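Local structure of disulfide oxidoreductase (Xylella fastidiosa, 2REM) at residues D16-A21 against A148-P153; A21-K26 against V160-Y165; P64-G69 against K139-A144; Y78-V83 against V129-G134. The protein probably catalyses thiol-disulfide exchange in the periplasm, as expected of a DsbA-type oxidoreductase with a thioredoxin fold. One frame throughout, in Å; residues are numbered along the deposited sequence.

Contact 1 (D16-A21 against A148-P153); sequences DGRPFA and ALKVRP
Lys150 reaches from the last turn of helix 135-151 to the backbone of Asp16, and its methylene end does the touching: CE of Lys150 lies 3.1 Å from the carbonyl O of Asp16. The ammonium NZ of Lys150 stands 3.3 Å from the same O, but the angle is poor and no hydrogen bond is counted. From Asp16 the chain runs on past this end, bringing CA of Gly17 to 4.3 Å from CE of Lys150. Beyond Gly17, Arg18 touches with its CD, 4.3 Å from CE of Lys150. The charged ends stay apart: OD2 of Asp16 is 5.7 Å from NZ of Lys150, and NE of Arg18, of like charge, is 5.6 Å from that NZ, so the net effect is probably small.

The lysine starts with CG anti to its backbone N (chi1 -171°), then bends at chi2 and again at chi4, so that its end is laid across the loop. Behind it, the neighbouring Val151 packs inward against Ile32 and Val160. The helix stops at Arg152, whose positive phi (63°) breaks the helical run. On the loop side, Phe20 and Ala21 are held through their backbone N atoms by the carboxylate of Glu28, and the Phe20 ring meets Tyr147 edge-to-face. The whole is a surface contact in the thioredoxin fold, joining the loop between strands 11-13 and 27-33 to the C-terminal end of helix 135-151.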
loop_
_atom_site.group_PDB
_atom_site.type_symbol
_atom_site.label_atom_id
_atom_site.label_comp_id
_atom_site.label_asym_id
_atom_site.label_seq_id
_atom_site.Cartn_x
_atom_site.Cartn_y
_atom_site.Cartn_z
ATOM N N ASP A 16 -16.486 8.216 -9.530
ATOM C CA ASP A 16 -15.571 9.263 -9.970
ATOM C C ASP A 16 -14.132 8.856 -9.647
ATOM O O ASP A 16 -13.299 9.694 -9.400
ATOM C CB ASP A 16 -15.902 10.597 -9.282
ATOM C CG ASP A 16 -17.232 11.186 -9.733
ATOM O OD1 ASP A 16 -17.659 10.956 -10.894
ATOM O OD2 ASP A 16 -17.858 11.905 -8.918
ATOM N N GLY A 17 -13.859 7.555 -9.636
ATOM C CA GLY A 17 -12.560 7.052 -9.198
ATOM C C GLY A 17 -11.453 7.518 -10.119
ATOM O O GLY A 17 -11.627 7.574 -11.331
ATOM N N ARG A 18 -10.315 7.849 -9.524
ATOM C CA ARG A 18 -9.142 8.282 -10.260
ATOM C C ARG A 18 -7.990 7.479 -9.734
ATOM O O ARG A 18 -7.903 7.239 -8.509
ATOM C CB ARG A 18 -8.875 9.781 -10.054
ATOM C CG ARG A 18 -9.862 10.670 -10.816
ATOM C CD ARG A 18 -9.756 12.135 -10.404
ATOM N NE ARG A 18 -8.803 12.915 -11.205
ATOM C CZ ARG A 18 -7.505 13.058 -10.923
ATOM N NH1 ARG A 18 -6.970 12.476 -9.848
ATOM N NH2 ARG A 18 -6.739 13.805 -11.714
ATOM N N PRO A 19 -7.102 7.043 -10.639
ATOM C CA PRO A 19 -5.977 6.234 -10.168
ATOM C C PRO A 19 -5.113 7.082 -9.270
ATOM O O PRO A 19 -5.171 8.330 -9.322
ATOM C CB PRO A 19 -5.213 5.907 -11.454
ATOM C CG PRO A 19 -5.623 6.997 -12.426
ATOM C CD PRO A 19 -7.060 7.246 -12.098
ATOM N N PHE A 20 -4.332 6.405 -8.444
ATOM C CA PHE A 20 -3.390 7.082 -7.567
ATOM C C PHE A 20 -2.400 7.999 -8.315
ATOM O O PHE A 20 -2.056 9.101 -7.849
ATOM C CB PHE A 20 -2.630 6.053 -6.764
ATOM C CG PHE A 20 -1.769 6.666 -5.711
ATOM C CD1 PHE A 20 -0.391 6.561 -5.789
ATOM C CD2 PHE A 20 -2.347 7.370 -4.651
ATOM C CE1 PHE A 20 0.405 7.115 -4.823
ATOM C CE2 PHE A 20 -1.553 7.926 -3.673
ATOM C CZ PHE A 20 -0.174 7.809 -3.769
ATOM N N ALA A 21 -1.946 7.527 -9.466
ATOM C CA ALA A 21 -1.134 8.322 -10.392
ATOM C C ALA A 21 -1.696 8.141 -11.810
ATOM O O ALA A 21 -2.331 7.116 -12.072
ATOM C CB ALA A 21 0.279 7.860 -10.323
ATOM N N ALA A 148 -7.226 7.430 0.103
ATOM C CA ALA A 148 -8.093 6.674 0.998
ATOM C C ALA A 148 -9.479 7.309 1.133
ATOM O O ALA A 148 -10.485 6.574 1.149
ATOM C CB ALA A 148 -7.453 6.473 2.351
ATOM N N LEU A 149 -9.550 8.647 1.203
ATOM C CA LEU A 149 -10.848 9.343 1.264
ATOM C C LEU A 149 -11.715 9.104 0.024
ATOM O O LEU A 149 -12.930 8.972 0.125
ATOM C CB LEU A 149 -10.685 10.852 1.506
ATOM C CG LEU A 149 -10.375 11.282 2.951
ATOM C CD1 LEU A 149 -10.090 12.787 3.051
ATOM C CD2 LEU A 149 -11.524 10.926 3.902
ATOM N N LYS A 150 -11.079 9.079 -1.140
ATOM C CA LYS A 150 -11.735 8.809 -2.420
ATOM C C LYS A 150 -12.141 7.329 -2.536
ATOM O O LYS A 150 -13.283 7.000 -2.898
ATOM C CB LYS A 150 -10.736 9.130 -3.536
ATOM C CG LYS A 150 -11.303 9.113 -4.942
ATOM C CD LYS A 150 -11.214 10.524 -5.508
ATOM C CE LYS A 150 -11.772 10.620 -6.913
ATOM N NZ LYS A 150 -12.484 11.919 -7.066
ATOM N N VAL A 151 -11.193 6.451 -2.237
ATOM C CA VAL A 151 -11.391 5.013 -2.382
ATOM C C VAL A 151 -12.412 4.472 -1.380
ATOM O O VAL A 151 -13.277 3.654 -1.734
ATOM C CB VAL A 151 -10.058 4.258 -2.280
ATOM C CG1 VAL A 151 -10.280 2.757 -2.053
ATOM C CG2 VAL A 151 -9.237 4.509 -3.528
ATOM N N ARG A 152 -12.314 4.954 -0.146
ATOM C CA ARG A 152 -13.207 4.566 0.969
ATOM C C ARG A 152 -13.084 3.081 1.304
ATOM O O ARG A 152 -14.070 2.328 1.285
ATOM C CB ARG A 152 -14.659 4.954 0.700
ATOM C CG ARG A 152 -14.872 6.446 0.512
ATOM C CD ARG A 152 -15.036 7.162 1.845
ATOM N NE ARG A 152 -16.342 6.822 2.407
ATOM C CZ ARG A 152 -17.491 7.421 2.095
ATOM N NH1 ARG A 152 -18.611 6.994 2.660
ATOM N NH2 ARG A 152 -17.539 8.460 1.249
ATOM N N PRO A 153 -11.859 2.657 1.620
ATOM C CA PRO A 153 -11.656 1.270 1.956
ATOM C C PRO A 153 -12.273 1.019 3.321
ATOM O O PRO A 153 -12.440 1.955 4.096
ATOM C CB PRO A 153 -10.126 1.158 2.036
ATOM C CG PRO A 153 -9.680 2.544 2.512
ATOM C CD PRO A 153 -10.605 3.445 1.704
#

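Contact 2 (A21-K26 against V160-Y165); sequences APLAGK and VVNGRY
Leu23 and Asn162 make the closest backbone approach, CA to CA 7.4 Å, Leu23 opening a type I' beta turn closed by a hydrogen bond from Lys26 N to Leu23 O, and Asn162 standing where the chain leaves strand 158-161.

The leucine fork meets the amide of Asn162, the two side chains crossing at about a right angle. Both methyls crowd OD1 of Asn162, CD2 of Leu23 at 3.2 Å and CD1 of Leu23 at 3.6 Å, and CD1 also lies 3.6 Å from CG of Asn162. With chi1 at -81°, CG of Asn162 sits beside its backbone N and anti to the carbonyl carbon; although the first bond does not aim at Leu23, the amide ends close to it. Just beyond Asn162, Arg164 and Tyr165 both face Val161 in a classic beta bulge, and Val161 O accepts from both of their backbone N atoms.

Both ends of the amide have polar partners. OD1 of Asn162 accepts from the backbone N of Glu28, in strand 27-33. ND2 of Asn162 donates to Glu186 of helix 172-190 and also to a water 2.9 Å away. That water donates a hydrogen bond to O of Lys26, at 2.8 Å, and so bridges the segments.

With OD1 taken by a backbone donor and ND2 by a carboxylate and a water, the flip state of the amide is defined and its buried polar atoms are satisfied, so the leucine methyls can pack on it although the segments share no direct hydrogen bond.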
loop_
_atom_site.group_PDB
_atom_site.type_symbol
_atom_site.label_atom_id
_atom_site.label_comp_id
_atom_site.label_asym_id
_atom_site.label_seq_id
_atom_site.Cartn_x
_atom_site.Cartn_y
_atom_site.Cartn_z
ATOM N N ALA A 21 -1.946 7.527 -9.466
ATOM C CA ALA A 21 -1.134 8.322 -10.392
ATOM C C ALA A 21 -1.696 8.141 -11.810
ATOM O O ALA A 21 -2.331 7.116 -12.072
ATOM C CB ALA A 21 0.279 7.860 -10.323
ATOM N N PRO A 22 -1.472 9.121 -12.726
ATOM C CA PRO A 22 -1.965 8.912 -14.099
ATOM C C PRO A 22 -1.540 7.547 -14.661
ATOM O O PRO A 22 -0.424 7.081 -14.390
ATOM C CB PRO A 22 -1.330 10.055 -14.882
ATOM C CG PRO A 22 -1.173 11.157 -13.862
ATOM C CD PRO A 22 -0.798 10.430 -12.581
ATOM N N LEU A 23 -2.439 6.903 -15.395
ATOM C CA LEU A 23 -2.191 5.540 -15.869
ATOM C C LEU A 23 -1.068 5.481 -16.909
ATOM O O LEU A 23 -0.191 4.627 -16.820
ATOM C CB LEU A 23 -3.473 4.903 -16.403
ATOM C CG LEU A 23 -4.516 4.707 -15.311
ATOM C CD1 LEU A 23 -5.769 4.078 -15.867
ATOM C CD2 LEU A 23 -3.939 3.891 -14.174
ATOM N N ALA A 24 -1.100 6.395 -17.875
ATOM C CA ALA A 24 -0.076 6.466 -18.928
ATOM C C ALA A 24 0.141 5.102 -19.611
ATOM O O ALA A 24 1.269 4.578 -19.634
ATOM C CB ALA A 24 1.226 6.987 -18.344
ATOM N N GLY A 25 -0.943 4.530 -20.130
ATOM C CA GLY A 25 -0.926 3.169 -20.694
ATOM C C GLY A 25 -0.996 1.996 -19.708
ATOM O O GLY A 25 -1.302 0.864 -20.101
ATOM N N LYS A 26 -0.764 2.270 -18.428
ATOM C CA LYS A 26 -0.668 1.219 -17.405
ATOM C C LYS A 26 -2.008 0.847 -16.757
ATOM O O LYS A 26 -2.969 1.627 -16.764
ATOM C CB LYS A 26 0.306 1.630 -16.291
ATOM C CG LYS A 26 1.719 1.958 -16.753
ATOM C CD LYS A 26 2.546 0.723 -17.050
ATOM C CE LYS A 26 3.799 1.106 -17.816
ATOM N NZ LYS A 26 4.883 0.072 -17.664
ATOM N N VAL A 160 -6.982 -1.859 -5.114
ATOM C CA VAL A 160 -7.728 -0.950 -5.962
ATOM C C VAL A 160 -7.127 -0.976 -7.364
ATOM O O VAL A 160 -5.921 -0.729 -7.543
ATOM C CB VAL A 160 -7.711 0.501 -5.437
ATOM C CG1 VAL A 160 -8.665 1.403 -6.268
ATOM C CG2 VAL A 160 -8.043 0.581 -3.941
ATOM N N VAL A 161 -7.968 -1.262 -8.351
ATOM C CA VAL A 161 -7.531 -1.291 -9.748
ATOM C C VAL A 161 -7.944 -0.014 -10.447
ATOM O O VAL A 161 -9.134 0.331 -10.485
ATOM C CB VAL A 161 -8.074 -2.521 -10.511
ATOM C CG1 VAL A 161 -7.521 -2.562 -11.936
ATOM C CG2 VAL A 161 -7.678 -3.826 -9.766
ATOM N N ASN A 162 -6.946 0.684 -10.980
ATOM C CA ASN A 162 -7.155 1.918 -11.756
ATOM C C ASN A 162 -7.948 2.988 -11.019
ATOM O O ASN A 162 -8.576 3.850 -11.648
ATOM C CB ASN A 162 -7.795 1.591 -13.119
ATOM C CG ASN A 162 -6.779 1.110 -14.129
ATOM O OD1 ASN A 162 -5.571 1.143 -13.871
ATOM N ND2 ASN A 162 -7.254 0.644 -15.277
ATOM N N GLY A 163 -7.912 2.923 -9.689
ATOM C CA GLY A 163 -8.642 3.878 -8.845
ATOM C C GLY A 163 -10.152 3.719 -8.961
ATOM O O GLY A 163 -10.913 4.541 -8.460
ATOM N N ARG A 164 -10.572 2.666 -9.638
ATOM C CA ARG A 164 -11.965 2.529 -10.018
ATOM C C ARG A 164 -12.617 1.311 -9.382
ATOM O O ARG A 164 -13.799 1.334 -9.094
ATOM C CB ARG A 164 -12.069 2.436 -11.536
ATOM C CG ARG A 164 -13.448 2.441 -12.070
ATOM C CD ARG A 164 -13.385 2.710 -13.557
ATOM N NE ARG A 164 -14.707 2.665 -14.155
ATOM C CZ ARG A 164 -14.915 2.531 -15.453
ATOM N NH1 ARG A 164 -13.881 2.425 -16.278
ATOM N NH2 ARG A 164 -16.152 2.503 -15.922
ATOM N N TYR A 165 -11.859 0.238 -9.202
ATOM C CA TYR A 165 -12.445 -0.987 -8.679
ATOM C C TYR A 165 -11.731 -1.397 -7.432
ATOM O O TYR A 165 -10.525 -1.627 -7.450
ATOM C CB TYR A 165 -12.409 -2.103 -9.710
ATOM C CG TYR A 165 -13.071 -1.696 -10.987
ATOM C CD1 TYR A 165 -12.315 -1.403 -12.117
ATOM C CD2 TYR A 165 -14.447 -1.563 -11.050
ATOM C CE1 TYR A 165 -12.928 -1.002 -13.291
ATOM C CE2 TYR A 165 -15.072 -1.162 -12.214
ATOM C CZ TYR A 165 -14.296 -0.894 -13.327
ATOM O OH TYR A 165 -14.898 -0.502 -14.478
HETATM O O HOH W 1 -5.533 0.920 -17.643
#

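Contact 3 (P64-G69 against K139-A144); sequences PAVFGG and KRFQAA
Val66 is the bump of this contact, pressed onto the hollow between Phe141 and Ala144, one helical turn apart on helix 135-151. Its two methyls divide the work. CG1 comes down over the rim of one ring face, 3.3 Å from CZ of Phe141. CG2 lies over the same face, offset toward the CD1-CE1 rim, as a CH-pi contact 4.1 Å from the centroid of the Phe141 ring and 20° off its normal; the same methyl is 4.0 Å from CB of Ala144. The ring reaches the valine because CG of Phe141 lies anti to its backbone N (chi1 179°), a torsion that carries the side chain out from the helix.

The small Ala144 lets the chain come close: its CB is 3.6 Å from O of Pro64, and 4.2 Å from CD of that proline. Beside this apolar patch one water hydrogen-bonds to O of Pro64, N of Val66 and O of Ala144, satisfying three backbone groups of the buried interface. Helix 71-83 adds Asp72 and Ala75 against Val66, and its Arg76 makes a cation-pi contact with Phe141. The arrangement joins the end of edge strand 58-64 of the thioredoxin sheet to the helical part of a DsbA-type protein.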
loop_
_atom_site.group_PDB
_atom_site.type_symbol
_atom_site.label_atom_id
_atom_site.label_comp_id
_atom_site.label_asym_id
_atom_site.label_seq_id
_atom_site.Cartn_x
_atom_site.Cartn_y
_atom_site.Cartn_z
ATOM N N PRO A 64 0.176 3.650 1.672
ATOM C CA PRO A 64 -0.067 3.374 3.066
ATOM C C PRO A 64 -1.424 3.944 3.475
ATOM O O PRO A 64 -1.858 4.982 2.938
ATOM C CB PRO A 64 1.100 4.080 3.771
ATOM C CG PRO A 64 1.482 5.190 2.883
ATOM C CD PRO A 64 1.164 4.726 1.454
ATOM N N ALA A 65 -2.098 3.231 4.370
ATOM C CA ALA A 65 -3.350 3.641 4.954
ATOM C C ALA A 65 -3.138 4.752 5.981
ATOM O O ALA A 65 -2.497 4.559 7.046
ATOM C CB ALA A 65 -4.079 2.424 5.598
ATOM N N VAL A 66 -3.702 5.907 5.650
ATOM C CA VAL A 66 -3.695 7.059 6.529
ATOM C C VAL A 66 -5.056 7.087 7.173
ATOM O O VAL A 66 -5.984 7.769 6.698
ATOM C CB VAL A 66 -3.358 8.365 5.784
ATOM C CG1 VAL A 66 -3.416 9.537 6.742
ATOM C CG2 VAL A 66 -1.945 8.249 5.175
ATOM N N PHE A 67 -5.184 6.291 8.235
ATOM C CA PHE A 67 -6.489 6.017 8.823
ATOM C C PHE A 67 -6.603 6.715 10.182
ATOM O O PHE A 67 -7.596 6.556 10.882
ATOM C CB PHE A 67 -6.688 4.500 8.996
ATOM C CG PHE A 67 -7.004 3.743 7.717
ATOM C CD1 PHE A 67 -7.289 4.398 6.518
ATOM C CD2 PHE A 67 -7.063 2.355 7.746
ATOM C CE1 PHE A 67 -7.600 3.674 5.370
ATOM C CE2 PHE A 67 -7.377 1.626 6.622
ATOM C CZ PHE A 67 -7.640 2.291 5.413
ATOM N N GLY A 68 -5.587 7.497 10.546
ATOM C CA GLY A 68 -5.605 8.193 11.813
ATOM C C GLY A 68 -4.930 7.345 12.874
ATOM O O GLY A 68 -4.486 6.229 12.595
ATOM N N GLY A 69 -4.861 7.874 14.089
ATOM C CA GLY A 69 -4.269 7.155 15.211
ATOM C C GLY A 69 -2.935 6.491 14.890
ATOM O O GLY A 69 -2.012 7.122 14.347
ATOM N N LYS A 139 3.607 15.780 1.587
ATOM C CA LYS A 139 2.917 15.711 0.290
ATOM C C LYS A 139 2.375 14.314 -0.045
ATOM O O LYS A 139 1.189 14.158 -0.365
ATOM C CB LYS A 139 3.811 16.239 -0.830
ATOM C CG LYS A 139 3.159 16.195 -2.181
ATOM C CD LYS A 139 4.125 16.642 -3.242
ATOM C CE LYS A 139 3.495 16.458 -4.614
ATOM N NZ LYS A 139 4.341 17.151 -5.595
ATOM N N ARG A 140 3.243 13.304 0.029
ATOM C CA ARG A 140 2.861 11.919 -0.226
ATOM C C ARG A 140 1.834 11.422 0.793
ATOM O O ARG A 140 0.910 10.662 0.456
ATOM C CB ARG A 140 4.107 11.016 -0.159
ATOM C CG ARG A 140 5.096 11.386 -1.234
ATOM C CD ARG A 140 6.240 10.438 -1.259
ATOM N NE ARG A 140 7.172 10.846 -2.285
ATOM C CZ ARG A 140 8.009 10.039 -2.915
ATOM N NH1 ARG A 140 8.033 8.752 -2.635
ATOM N NH2 ARG A 140 8.814 10.545 -3.836
ATOM N N PHE A 141 2.006 11.855 2.042
ATOM C CA PHE A 141 1.062 11.511 3.107
ATOM C C PHE A 141 -0.332 12.081 2.813
ATOM O O PHE A 141 -1.349 11.376 2.915
ATOM C CB PHE A 141 1.611 12.029 4.449
ATOM C CG PHE A 141 0.725 11.757 5.628
ATOM C CD1 PHE A 141 0.968 10.663 6.454
ATOM C CD2 PHE A 141 -0.331 12.626 5.936
ATOM C CE1 PHE A 141 0.145 10.430 7.568
ATOM C CE2 PHE A 141 -1.134 12.425 7.060
ATOM C CZ PHE A 141 -0.900 11.322 7.873
ATOM N N GLN A 142 -0.388 13.341 2.414
ATOM C CA GLN A 142 -1.657 13.924 2.005
ATOM C C GLN A 142 -2.237 13.238 0.762
ATOM O O GLN A 142 -3.440 13.030 0.674
ATOM C CB GLN A 142 -1.528 15.425 1.804
ATOM C CG GLN A 142 -1.273 16.187 3.104
ATOM C CD GLN A 142 -2.304 15.878 4.170
ATOM O OE1 GLN A 142 -3.466 15.561 3.864
ATOM N NE2 GLN A 142 -1.890 15.957 5.434
ATOM N N ALA A 143 -1.380 12.866 -0.184
ATOM C CA ALA A 143 -1.867 12.194 -1.389
ATOM C C ALA A 143 -2.456 10.832 -1.001
ATOM O O ALA A 143 -3.510 10.448 -1.503
ATOM C CB ALA A 143 -0.738 12.021 -2.384
ATOM N N ALA A 144 -1.767 10.114 -0.114
ATOM C CA ALA A 144 -2.250 8.815 0.380
ATOM C C ALA A 144 -3.568 8.966 1.130
ATOM O O ALA A 144 -4.494 8.157 0.952
ATOM C CB ALA A 144 -1.205 8.155 1.266
HETATM O O HOH W 2 -4.282 6.099 2.800
#

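Contact 4 (Y78-V83 against V129-G134); sequences YLAADV and VATFNG
Thr131 is turned so that its methyl rather than its hydroxyl meets helix 71-83: chi1 of -58° puts CG2 anti to the backbone N and beside the carbonyl carbon. In Val83, chi1 of 163° likewise sets CG1 anti to the backbone N. These two methyls meet at 3.6 Å, CG1 of Val83 to CG2 of Thr131, as the side chains slide past each other in opposite directions. The threonine methyl then fits against the next turn back along the helix, 3.8 Å from CA of Ala80 and 3.9 Å from CB of Ala80.

Ala80 is the point of closest backbone approach, its CA 5.1 Å from CA of Phe132, a spacing that its short side chain permits. Its CB lies 4.0 Å from N of Phe132 and 4.4 Å from CD1 of the same residue, near the ring plane and at the ring edge, so the phenyl is touched on its rim. These two helices belong to the helical part that a DsbA-type protein carries within its thioredoxin fold, and the interface joins helix 71-83 to helix 125-132 through van der Waals contacts, without a hydrogen bond across the segments.

The hydroxyl of Thr131 is hydrogen-bonded to O of Arg127, one turn earlier in its own helix. That bond accounts for the polar branch while the methyl packs. Around the pair, Val137 and Leu84 touch Thr131, and Pro111 and Leu114 of helix 111-119 lie against the Phe132 ring.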
loop_
_atom_site.group_PDB
_atom_site.type_symbol
_atom_site.label_atom_id
_atom_site.label_comp_id
_atom_site.label_asym_id
_atom_site.label_seq_id
_atom_site.Cartn_x
_atom_site.Cartn_y
_atom_site.Cartn_z
ATOM N N TYR A 78 6.547 4.528 6.129
ATOM C CA TYR A 78 6.628 3.969 4.788
ATOM C C TYR A 78 7.064 5.007 3.770
ATOM O O TYR A 78 7.958 4.765 2.972
ATOM C CB TYR A 78 5.286 3.362 4.345
ATOM C CG TYR A 78 5.395 2.929 2.902
ATOM C CD1 TYR A 78 6.088 1.758 2.566
ATOM C CD2 TYR A 78 4.839 3.715 1.873
ATOM C CE1 TYR A 78 6.241 1.377 1.225
ATOM C CE2 TYR A 78 4.970 3.343 0.533
ATOM C CZ TYR A 78 5.671 2.179 0.226
ATOM O OH TYR A 78 5.800 1.801 -1.079
ATOM N N LEU A 79 6.387 6.151 3.770
ATOM C CA LEU A 79 6.680 7.187 2.793
ATOM C C LEU A 79 8.102 7.709 2.922
ATOM O O LEU A 79 8.756 7.896 1.927
ATOM C CB LEU A 79 5.663 8.340 2.875
ATOM C CG LEU A 79 4.233 7.838 2.567
ATOM C CD1 LEU A 79 3.239 8.886 2.975
ATOM C CD2 LEU A 79 4.046 7.476 1.100
ATOM N N ALA A 80 8.550 7.975 4.147
ATOM C CA ALA A 80 9.932 8.417 4.364
ATOM C C ALA A 80 10.902 7.345 3.838
ATOM O O ALA A 80 11.852 7.652 3.143
ATOM C CB ALA A 80 10.191 8.694 5.850
ATOM N N ALA A 81 10.624 6.082 4.156
ATOM C CA ALA A 81 11.457 4.970 3.672
ATOM C C ALA A 81 11.503 4.968 2.162
ATOM O O ALA A 81 12.548 4.758 1.560
ATOM C CB ALA A 81 10.901 3.653 4.159
ATOM N N ASP A 82 10.348 5.189 1.551
ATOM C CA ASP A 82 10.260 5.187 0.096
ATOM C C ASP A 82 11.016 6.340 -0.524
ATOM O O ASP A 82 11.758 6.146 -1.477
ATOM C CB ASP A 82 8.805 5.174 -0.393
ATOM C CG ASP A 82 8.697 4.762 -1.847
ATOM O OD1 ASP A 82 9.512 3.934 -2.300
ATOM O OD2 ASP A 82 7.809 5.247 -2.540
ATOM N N VAL A 83 10.818 7.534 0.016
ATOM C CA VAL A 83 11.598 8.702 -0.390
ATOM C C VAL A 83 13.084 8.412 -0.286
ATOM O O VAL A 83 13.853 8.812 -1.144
ATOM C CB VAL A 83 11.242 9.957 0.466
ATOM C CG1 VAL A 83 12.328 11.051 0.342
ATOM C CG2 VAL A 83 9.847 10.507 0.079
ATOM N N VAL A 129 14.823 11.558 10.216
ATOM C CA VAL A 129 13.960 12.536 10.911
ATOM C C VAL A 129 13.562 13.694 10.005
ATOM O O VAL A 129 12.379 14.060 9.942
ATOM C CB VAL A 129 14.578 13.034 12.244
ATOM C CG1 VAL A 129 13.761 14.202 12.818
ATOM C CG2 VAL A 129 14.629 11.884 13.226
ATOM N N ALA A 130 14.537 14.233 9.273
ATOM C CA ALA A 130 14.271 15.298 8.323
ATOM C C ALA A 130 13.292 14.837 7.263
ATOM O O ALA A 130 12.485 15.610 6.805
ATOM C CB ALA A 130 15.556 15.801 7.678
ATOM N N THR A 131 13.372 13.569 6.870
ATOM C CA THR A 131 12.536 13.097 5.796
ATOM C C THR A 131 11.134 12.876 6.336
ATOM O O THR A 131 10.157 13.317 5.734
ATOM C CB THR A 131 13.100 11.806 5.168
ATOM O OG1 THR A 131 14.427 12.064 4.696
ATOM C CG2 THR A 131 12.236 11.387 3.965
ATOM N N PHE A 132 11.067 12.190 7.477
ATOM C CA PHE A 132 9.824 11.893 8.159
ATOM C C PHE A 132 9.040 13.186 8.434
ATOM O O PHE A 132 7.843 13.204 8.285
ATOM C CB PHE A 132 10.165 11.225 9.491
ATOM C CG PHE A 132 8.990 10.651 10.213
ATOM C CD1 PHE A 132 8.506 9.392 9.871
ATOM C CD2 PHE A 132 8.414 11.343 11.287
ATOM C CE1 PHE A 132 7.444 8.834 10.553
ATOM C CE2 PHE A 132 7.333 10.794 11.986
ATOM C CZ PHE A 132 6.843 9.532 11.607
ATOM N N ASN A 133 9.741 14.236 8.856
ATOM C CA ASN A 133 9.098 15.519 9.145
ATOM C C ASN A 133 9.042 16.430 7.956
ATOM O O ASN A 133 8.646 17.574 8.100
ATOM C CB ASN A 133 9.807 16.256 10.289
ATOM C CG ASN A 133 9.725 15.489 11.578
ATOM O OD1 ASN A 133 8.933 14.562 11.691
ATOM N ND2 ASN A 133 10.589 15.809 12.520
ATOM N N GLY A 134 9.438 15.945 6.782
ATOM C CA GLY A 134 9.670 16.884 5.685
ATOM C C GLY A 134 8.537 17.033 4.701
ATOM O O GLY A 134 7.561 16.288 4.750
#

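Contacts 3 and 4 are buried, contact 2 is partly buried, and contact 1 lies on the surface. Helix 135-151 serves both contact 1, at its C-terminal end, and contact 3, nearer its middle; their centres are about 12 Å apart, and Phe67 packs on Pro153 between them. Contacts 1 and 2 share Ala21 and touch through Val151 and Val160. Contacts 3 and 4 meet where Leu79 packs on the backbone of helix 135-151 at Phe141, with a weak Arg140-Asp82 ion pair nearby. Chemistry follows position: contact 4 is van der Waals packing with no hydrogen bond across it, contact 3 adds a water to apolar packing, contact 2 rests on a buried amide, and contact 1 on a lysine's aliphatic end.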